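Local structure of particle-associated glycoside hydrolase (Acinetobacter phage Fri1, 6C72) at residues Leu204-Ser209 / Phe220-Ile225; Cys320-Leu325 / Pro332-Lys337; Lys356-Ile361 / Gly405-Gly410. The protein probably depolymerises the capsular polysaccharide of Acinetobacter baumannii, serving as the phage tailspike that degrades the host capsule during entry. All coordinates share one frame; numbering follows the deposited sequence.

Interaction 1 of 3, residues Leu204-Ser209 / Phe220-Ile225; sequences LKMLGS and FGIKII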
loop_
_atom_site.group_PDB
_atom_site.type_symbol
_atom_site.label_atom_id
_atom_site.label_comp_id
_atom_site.label_asym_id
_atom_site.label_seq_id
_atom_site.Cartn_x
_atom_site.Cartn_y
_atom_site.Cartn_z
ATOM N N LEU A 204 -25.426 -11.320 8.643
ATOM C CA LEU A 204 -26.020 -12.580 9.070
ATOM C C LEU A 204 -24.924 -13.532 9.517
ATOM O O LEU A 204 -23.735 -13.287 9.306
ATOM C CB LEU A 204 -26.884 -13.199 7.958
ATOM C CG LEU A 204 -26.313 -13.414 6.553
ATOM C CD1 LEU A 204 -25.404 -14.635 6.456
ATOM C CD2 LEU A 204 -27.468 -13.516 5.550
ATOM N N LYS A 205 -25.349 -14.633 10.130
ATOM C CA LYS A 205 -24.470 -15.722 10.535
ATOM C C LYS A 205 -24.862 -16.989 9.784
ATOM O O LYS A 205 -26.053 -17.285 9.635
ATOM C CB LYS A 205 -24.547 -15.973 12.044
ATOM C CG LYS A 205 -23.601 -17.054 12.519
ATOM C CD LYS A 205 -23.333 -16.939 14.002
ATOM C CE LYS A 205 -22.254 -17.913 14.454
ATOM N NZ LYS A 205 -21.887 -17.723 15.891
ATOM N N MET A 206 -23.868 -17.726 9.302
ATOM C CA MET A 206 -24.090 -18.984 8.604
ATOM C C MET A 206 -23.665 -20.132 9.510
ATOM O O MET A 206 -22.604 -20.075 10.133
ATOM C CB MET A 206 -23.330 -19.023 7.271
ATOM C CG MET A 206 -23.667 -17.862 6.320
ATOM S SD MET A 206 -22.758 -17.832 4.733
ATOM C CE MET A 206 -23.951 -18.461 3.586
ATOM N N LEU A 207 -24.502 -21.163 9.595
ATOM C CA LEU A 207 -24.285 -22.287 10.496
ATOM C C LEU A 207 -24.205 -23.585 9.704
ATOM O O LEU A 207 -24.933 -23.777 8.723
ATOM C CB LEU A 207 -25.424 -22.387 11.552
ATOM C CG LEU A 207 -25.473 -21.220 12.542
ATOM C CD1 LEU A 207 -26.697 -21.310 13.456
ATOM C CD2 LEU A 207 -24.199 -21.124 13.377
ATOM N N GLY A 208 -23.351 -24.500 10.178
ATOM C CA GLY A 208 -23.120 -25.753 9.480
ATOM C C GLY A 208 -24.202 -26.803 9.652
ATOM O O GLY A 208 -24.331 -27.677 8.788
ATOM N N SER A 209 -24.983 -26.746 10.738
ATOM C CA SER A 209 -26.042 -27.729 10.917
ATOM C C SER A 209 -27.059 -27.557 9.801
ATOM O O SER A 209 -27.332 -26.438 9.359
ATOM C CB SER A 209 -26.701 -27.606 12.301
ATOM O OG SER A 209 -27.435 -26.401 12.474
ATOM N N PHE A 220 -19.853 -26.226 2.778
ATOM C CA PHE A 220 -19.393 -24.853 2.672
ATOM C C PHE A 220 -20.472 -23.888 3.124
ATOM O O PHE A 220 -21.670 -24.117 2.900
ATOM C CB PHE A 220 -19.015 -24.493 1.231
ATOM C CG PHE A 220 -17.975 -25.392 0.618
ATOM C CD1 PHE A 220 -16.668 -25.403 1.107
ATOM C CD2 PHE A 220 -18.301 -26.211 -0.466
ATOM C CE1 PHE A 220 -15.703 -26.227 0.531
ATOM C CE2 PHE A 220 -17.345 -27.027 -1.050
ATOM C CZ PHE A 220 -16.036 -27.034 -0.554
ATOM N N GLY A 221 -20.037 -22.793 3.744
ATOM C CA GLY A 221 -20.905 -21.646 3.906
ATOM C C GLY A 221 -21.047 -20.904 2.593
ATOM O O GLY A 221 -22.062 -21.028 1.904
ATOM N N ILE A 222 -20.020 -20.143 2.226
ATOM C CA ILE A 222 -19.968 -19.431 0.955
ATOM C C ILE A 222 -18.959 -20.142 0.073
ATOM O O ILE A 222 -17.791 -20.288 0.454
ATOM C CB ILE A 222 -19.584 -17.952 1.127
ATOM C CG1 ILE A 222 -20.455 -17.275 2.188
ATOM C CG2 ILE A 222 -19.687 -17.218 -0.217
ATOM C CD1 ILE A 222 -19.984 -15.891 2.569
ATOM N N LYS A 223 -19.421 -20.625 -1.076
ATOM C CA LYS A 223 -18.572 -21.176 -2.124
ATOM C C LYS A 223 -18.633 -20.227 -3.310
ATOM O O LYS A 223 -19.709 -20.015 -3.880
ATOM C CB LYS A 223 -19.019 -22.587 -2.529
ATOM C CG LYS A 223 -18.228 -23.161 -3.679
ATOM C CD LYS A 223 -18.614 -24.597 -4.065
ATOM C CE LYS A 223 -17.742 -25.028 -5.257
ATOM N NZ LYS A 223 -18.047 -26.374 -5.849
ATOM N N ILE A 224 -17.493 -19.648 -3.671
ATOM C CA ILE A 224 -17.432 -18.604 -4.688
ATOM C C ILE A 224 -16.753 -19.152 -5.934
ATOM O O ILE A 224 -15.585 -19.556 -5.888
ATOM C CB ILE A 224 -16.708 -17.355 -4.172
ATOM C CG1 ILE A 224 -17.450 -16.773 -2.963
ATOM C CG2 ILE A 224 -16.612 -16.324 -5.272
ATOM C CD1 ILE A 224 -16.715 -15.564 -2.331
ATOM N N ILE A 225 -17.497 -19.185 -7.036
ATOM C CA ILE A 225 -16.929 -19.398 -8.364
ATOM C C ILE A 225 -16.989 -18.134 -9.206
ATOM O O ILE A 225 -16.155 -17.972 -10.109
ATOM C CB ILE A 225 -17.638 -20.555 -9.104
ATOM C CG1 ILE A 225 -17.917 -21.723 -8.163
ATOM C CG2 ILE A 225 -16.833 -21.042 -10.322
ATOM C CD1 ILE A 225 -18.715 -22.825 -8.842
#

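Interaction 2 of 3, residues Cys320-Leu325 / Pro332-Lys337; sequences CVFNAL and PTVLVK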
loop_
_atom_site.group_PDB
_atom_site.type_symbol
_atom_site.label_atom_id
_atom_site.label_comp_id
_atom_site.label_asym_id
_atom_site.label_seq_id
_atom_site.Cartn_x
_atom_site.Cartn_y
_atom_site.Cartn_z
ATOM N N CYS A 320 -6.306 -8.408 10.392
ATOM C CA CYS A 320 -7.039 -9.644 10.610
ATOM C C CYS A 320 -6.439 -10.393 11.788
ATOM O O CYS A 320 -5.298 -10.148 12.186
ATOM C CB CYS A 320 -7.013 -10.529 9.351
ATOM S SG CYS A 320 -7.927 -9.816 7.956
ATOM N N VAL A 321 -7.229 -11.296 12.361
ATOM C CA VAL A 321 -6.800 -12.148 13.463
ATOM C C VAL A 321 -6.837 -13.597 12.997
ATOM O O VAL A 321 -7.843 -14.051 12.438
ATOM C CB VAL A 321 -7.679 -11.963 14.716
ATOM C CG1 VAL A 321 -7.296 -12.997 15.789
ATOM C CG2 VAL A 321 -7.563 -10.539 15.260
ATOM N N PHE A 322 -5.738 -14.308 13.201
ATOM C CA PHE A 322 -5.664 -15.744 13.024
ATOM C C PHE A 322 -5.430 -16.345 14.399
ATOM O O PHE A 322 -4.427 -16.034 15.046
ATOM C CB PHE A 322 -4.543 -16.130 12.064
ATOM C CG PHE A 322 -4.604 -15.411 10.753
ATOM C CD1 PHE A 322 -5.381 -15.908 9.710
ATOM C CD2 PHE A 322 -3.866 -14.251 10.550
ATOM C CE1 PHE A 322 -5.444 -15.246 8.491
ATOM C CE2 PHE A 322 -3.911 -13.584 9.325
ATOM C CZ PHE A 322 -4.708 -14.081 8.292
ATOM N N ASN A 323 -6.351 -17.186 14.850
ATOM C CA ASN A 323 -6.337 -17.650 16.229
ATOM C C ASN A 323 -6.713 -19.120 16.280
ATOM O O ASN A 323 -7.746 -19.517 15.739
ATOM C CB ASN A 323 -7.299 -16.802 17.080
ATOM C CG ASN A 323 -7.136 -17.037 18.558
ATOM O OD1 ASN A 323 -6.283 -17.809 18.984
ATOM N ND2 ASN A 323 -7.953 -16.356 19.359
ATOM N N ALA A 324 -5.899 -19.922 16.948
ATOM C CA ALA A 324 -6.180 -21.344 17.029
ATOM C C ALA A 324 -5.744 -21.879 18.384
ATOM O O ALA A 324 -4.733 -21.444 18.944
ATOM C CB ALA A 324 -5.487 -22.126 15.902
ATOM N N LEU A 325 -6.542 -22.784 18.924
ATOM C CA LEU A 325 -6.154 -23.574 20.079
ATOM C C LEU A 325 -5.774 -24.966 19.603
ATOM O O LEU A 325 -6.219 -25.424 18.543
ATOM C CB LEU A 325 -7.282 -23.657 21.114
ATOM C CG LEU A 325 -7.822 -22.326 21.656
ATOM C CD1 LEU A 325 -9.086 -22.547 22.515
ATOM C CD2 LEU A 325 -6.753 -21.575 22.424
ATOM N N PRO A 332 -2.073 -25.825 13.213
ATOM C CA PRO A 332 -2.610 -24.468 13.346
ATOM C C PRO A 332 -1.969 -23.442 12.416
ATOM O O PRO A 332 -1.481 -22.392 12.840
ATOM C CB PRO A 332 -2.321 -24.148 14.829
ATOM C CG PRO A 332 -1.061 -24.906 15.096
ATOM C CD PRO A 332 -1.142 -26.174 14.298
ATOM N N THR A 333 -1.981 -23.747 11.124
ATOM C CA THR A 333 -1.196 -22.986 10.163
ATOM C C THR A 333 -2.078 -22.156 9.240
ATOM O O THR A 333 -3.265 -22.436 9.051
ATOM C CB THR A 333 -0.292 -23.904 9.340
ATOM O OG1 THR A 333 -1.033 -25.063 8.961
ATOM C CG2 THR A 333 0.922 -24.332 10.160
ATOM N N VAL A 334 -1.477 -21.080 8.757
ATOM C CA VAL A 334 -1.992 -20.205 7.716
ATOM C C VAL A 334 -1.098 -20.469 6.512
ATOM O O VAL A 334 0.065 -20.038 6.482
ATOM C CB VAL A 334 -1.944 -18.736 8.163
ATOM C CG1 VAL A 334 -2.537 -17.803 7.127
ATOM C CG2 VAL A 334 -2.638 -18.588 9.518
ATOM N N LEU A 335 -1.603 -21.242 5.558
ATOM C CA LEU A 335 -0.787 -21.776 4.479
ATOM C C LEU A 335 -0.840 -20.857 3.269
ATOM O O LEU A 335 -1.905 -20.360 2.897
ATOM C CB LEU A 335 -1.262 -23.169 4.054
ATOM C CG LEU A 335 -1.289 -24.322 5.052
ATOM C CD1 LEU A 335 -2.572 -24.265 5.868
ATOM C CD2 LEU A 335 -1.147 -25.670 4.347
ATOM N N VAL A 336 0.315 -20.648 2.649
ATOM C CA VAL A 336 0.405 -19.969 1.365
ATOM C C VAL A 336 1.041 -20.941 0.376
ATOM O O VAL A 336 2.186 -21.366 0.566
ATOM C CB VAL A 336 1.210 -18.666 1.460
ATOM C CG1 VAL A 336 1.380 -18.057 0.056
ATOM C CG2 VAL A 336 0.526 -17.697 2.395
ATOM N N LYS A 337 0.301 -21.309 -0.660
ATOM C CA LYS A 337 0.819 -22.207 -1.689
ATOM C C LYS A 337 0.783 -21.493 -3.031
ATOM O O LYS A 337 -0.290 -21.308 -3.615
ATOM C CB LYS A 337 0.023 -23.508 -1.748
ATOM C CG LYS A 337 0.499 -24.421 -2.855
ATOM C CD LYS A 337 -0.358 -25.662 -2.964
ATOM C CE LYS A 337 0.116 -26.531 -4.112
ATOM N NZ LYS A 337 -0.843 -27.641 -4.400
#

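Interaction 3 of 3, residues Lys356-Ile361 / Gly405-Gly410; sequences KGKATI and GKDLKG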
loop_
_atom_site.group_PDB
_atom_site.type_symbol
_atom_site.label_atom_id
_atom_site.label_comp_id
_atom_site.label_asym_id
_atom_site.label_seq_id
_atom_site.Cartn_x
_atom_site.Cartn_y
_atom_site.Cartn_z
ATOM N N LYS A 356 -2.615 -15.468 17.004
ATOM C CA LYS A 356 -2.848 -15.718 18.415
ATOM C C LYS A 356 -2.915 -17.215 18.678
ATOM O O LYS A 356 -3.213 -18.015 17.786
ATOM C CB LYS A 356 -4.149 -15.059 18.876
ATOM C CG LYS A 356 -4.133 -13.547 18.840
ATOM C CD LYS A 356 -5.489 -12.985 19.218
ATOM C CE LYS A 356 -5.491 -11.471 19.178
ATOM N NZ LYS A 356 -6.853 -10.933 19.361
ATOM N N GLY A 357 -2.660 -17.581 19.926
ATOM C CA GLY A 357 -2.721 -18.971 20.311
ATOM C C GLY A 357 -1.663 -19.795 19.623
ATOM O O GLY A 357 -0.464 -19.554 19.810
ATOM N N LYS A 358 -2.077 -20.757 18.805
ATOM C CA LYS A 358 -1.118 -21.581 18.088
ATOM C C LYS A 358 -0.859 -21.107 16.664
ATOM O O LYS A 358 0.006 -21.674 15.990
ATOM C CB LYS A 358 -1.607 -23.027 18.054
ATOM C CG LYS A 358 -1.809 -23.662 19.396
ATOM C CD LYS A 358 -0.485 -23.970 20.041
ATOM C CE LYS A 358 -0.698 -24.675 21.365
ATOM N NZ LYS A 358 0.597 -25.115 21.949
ATOM N N ALA A 359 -1.534 -20.054 16.209
ATOM C CA ALA A 359 -1.484 -19.699 14.792
ATOM C C ALA A 359 -0.076 -19.306 14.358
ATOM O O ALA A 359 0.642 -18.616 15.082
ATOM C CB ALA A 359 -2.450 -18.558 14.499
ATOM N N THR A 360 0.308 -19.744 13.154
ATOM C CA THR A 360 1.635 -19.514 12.592
ATOM C C THR A 360 1.558 -19.638 11.072
ATOM O O THR A 360 0.655 -20.271 10.533
ATOM C CB THR A 360 2.658 -20.500 13.175
ATOM O OG1 THR A 360 3.962 -20.220 12.646
ATOM C CG2 THR A 360 2.263 -21.939 12.862
ATOM N N ILE A 361 2.503 -19.005 10.382
ATOM C CA ILE A 361 2.518 -19.002 8.922
ATOM C C ILE A 361 3.244 -20.242 8.426
ATOM O O ILE A 361 4.319 -20.582 8.939
ATOM C CB ILE A 361 3.188 -17.731 8.386
ATOM C CG1 ILE A 361 2.369 -16.500 8.768
ATOM C CG2 ILE A 361 3.424 -17.832 6.882
ATOM C CD1 ILE A 361 3.079 -15.216 8.467
ATOM N N GLY A 405 6.553 -14.643 21.777
ATOM C CA GLY A 405 7.106 -15.818 22.431
ATOM C C GLY A 405 6.284 -16.321 23.595
ATOM O O GLY A 405 6.845 -16.829 24.568
ATOM N N LYS A 406 4.960 -16.198 23.522
ATOM C CA LYS A 406 4.115 -16.688 24.601
ATOM C C LYS A 406 4.137 -18.208 24.665
ATOM O O LYS A 406 4.134 -18.789 25.756
ATOM C CB LYS A 406 2.686 -16.170 24.417
ATOM C CG LYS A 406 2.592 -14.640 24.431
ATOM C CD LYS A 406 1.184 -14.120 24.143
ATOM C CE LYS A 406 1.190 -12.600 23.945
ATOM N NZ LYS A 406 -0.084 -12.074 23.342
ATOM N N ASP A 407 4.183 -18.871 23.511
ATOM C CA ASP A 407 4.234 -20.327 23.481
ATOM C C ASP A 407 5.649 -20.791 23.162
ATOM O O ASP A 407 6.494 -20.874 24.058
ATOM C CB ASP A 407 3.245 -20.883 22.459
ATOM C CG ASP A 407 2.920 -22.344 22.698
ATOM O OD1 ASP A 407 3.369 -22.902 23.722
ATOM O OD2 ASP A 407 2.222 -22.945 21.850
ATOM N N LEU A 408 5.914 -21.119 21.897
ATOM C CA LEU A 408 7.264 -21.480 21.479
ATOM C C LEU A 408 8.140 -20.239 21.320
ATOM O O LEU A 408 7.679 -19.171 20.912
ATOM C CB LEU A 408 7.237 -22.283 20.179
ATOM C CG LEU A 408 6.530 -23.639 20.295
ATOM C CD1 LEU A 408 6.575 -24.406 18.977
ATOM C CD2 LEU A 408 7.124 -24.464 21.433
ATOM N N LYS A 409 9.419 -20.391 21.644
ATOM C CA LYS A 409 10.356 -19.277 21.668
ATOM C C LYS A 409 11.158 -19.101 20.380
ATOM O O LYS A 409 11.932 -18.144 20.282
ATOM C CB LYS A 409 11.328 -19.451 22.836
ATOM C CG LYS A 409 10.663 -19.608 24.195
ATOM C CD LYS A 409 10.087 -18.291 24.660
ATOM C CE LYS A 409 9.571 -18.373 26.088
ATOM N NZ LYS A 409 9.118 -17.030 26.547
ATOM N N GLY A 410 11.023 -19.995 19.411
ATOM C CA GLY A 410 11.819 -19.914 18.204
ATOM C C GLY A 410 11.286 -18.912 17.199
ATOM O O GLY A 410 10.165 -18.410 17.289
#

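Interaction 1 of 3, residues Leu204-Ser209 / Phe220-Ile225
M206 reaches from strand 204-207 into the interior of the parallel beta-helix and ends against the corner at G221 and the start of the face beyond it, where G221 and I222 receive it. M206 contributes the larger share of the buried surface. Its CG lies beside the backbone N, anti to the carbonyl carbon (chi1 -56°), and the extended chain then bends only at its last torsion, chi3 102°. That bend brings CE over the backbone of G221, with CE 3.6 Å from G221 O. The sulfur meets the isoleucine, M206 SD lying 3.5 Å from I222 CG1 and 4.0 Å from I222 CD1, and the two side chains cross at about a right angle. A long, unbranched methionine suits such a place because it can reach across to the facing strand and pack its thioether against both backbone and isoleucine. G221, where the chain turns between faces, presents bare backbone to it. Around the pair, V189, Y190 and W181 also touch M206, while L244 packs on I222. No hydrogen bond joins the two segments: the contact is van der Waals packing of a polarisable sulfur and methyl group, consistent with a buried, largely apolar interior.

Interaction 2 of 3, residues Cys320-Leu325 / Pro332-Lys337
Strand 321-324 and strand 333-336 face each other across the inside of the coil without a single hydrogen bond between them. F322 lies nearest V334, their CA atoms 7.8 Å apart, and A324 lies nearest P332 at 6.0 Å between CA atoms, so the backbones draw together toward the short loop that joins them. This spacing leaves the contact to side chains. With CG beside the backbone N and anti to the carbonyl carbon (chi1 -53°), the F322 ring is turned toward V334, and the two side chains run roughly perpendicular. Both methyls of the valine touch it: V334 CG2 sits 3.8 Å from F322 CD1 and also approaches CB and CG, while V334 CG1 lies over one face, 4.1 Å above the ring plane and displaced toward the rim. Valine's branching at CB is what offers two methyls to one ring. Nearer the loop, where the chains are closer, smaller groups suffice, and A324 CB meets P332 CB at 3.9 Å. Here alanine's lone methyl fits against the proline, whose closed ring limits the backbone there. Within the parallel beta-helix, strand 321-324 lies between strands 286-289 and 354-357. The F322 ring stacks on F355 and meets F287 with nearly parallel planes, so aromatic rings of these three successive strands lie next to one another. V334 likewise touches F355 and F350, while strand 333-336 is paired with strands 300-302 and 360-363.

Interaction 3 of 3, residues Lys356-Ile361 / Gly405-Gly410
D407 meets K358 through a salt bridge that spans from the loop segment 405-410 to the turn between strands 354-357 and 360-363. The segment opens with G405, which has a positive phi that glycine adopts easily and accepts a bond from K409 NZ at its O, 3.0 Å away, drawing K409 back onto G405. K406 follows, with a cation-pi contact to W404 and a salt bridge to D380 OD1; D380 OD2 accepts from G357 N, so D380 connects K406 with the K358 turn. D407 is the residue that crosses: its CG is anti to the backbone N (chi1 -161°), which carries the carboxylate out toward K358. K358 NZ donates to D407 OD2 at 2.7 Å, approaching from the syn side and 18° out of the carboxylate plane. A bend at chi2 (-73°) folds the lysine back so that CD and CE also pass 3.4 Å from D407 OD2. The L408 N-H is bonded to T381 OG1, and K409 also pairs with D430. Across the contact, K358 is the third residue of a type II' turn, with G357 at the second position. Complementary charges thus link turn and loop at the surface; because both residues are partly exposed, solvent would probably temper the strength of the pair.

All three contacts belong to the parallel beta-helix of the tailspike and follow one another along the chain, each closing before the next opens. Interaction 1 lies earliest, its centre about 19 Å from that of interaction 2 and about 29 Å from that of interaction 3, and touches neither. Interactions 2 and 3 adjoin, with centres about 11 Å apart: strands 321-324 and 333-336 pair with 354-357 and 360-363 of the following coil, and probable hydrogen bonds run from F322 O to K356 N and from A324 O to K358 N, both 2.7 Å. These coil-to-coil bonds continue the beta-helix from interaction 2 into interaction 3, with side-chain packing inside and, outside, a charged pair that joins a turn and a loop.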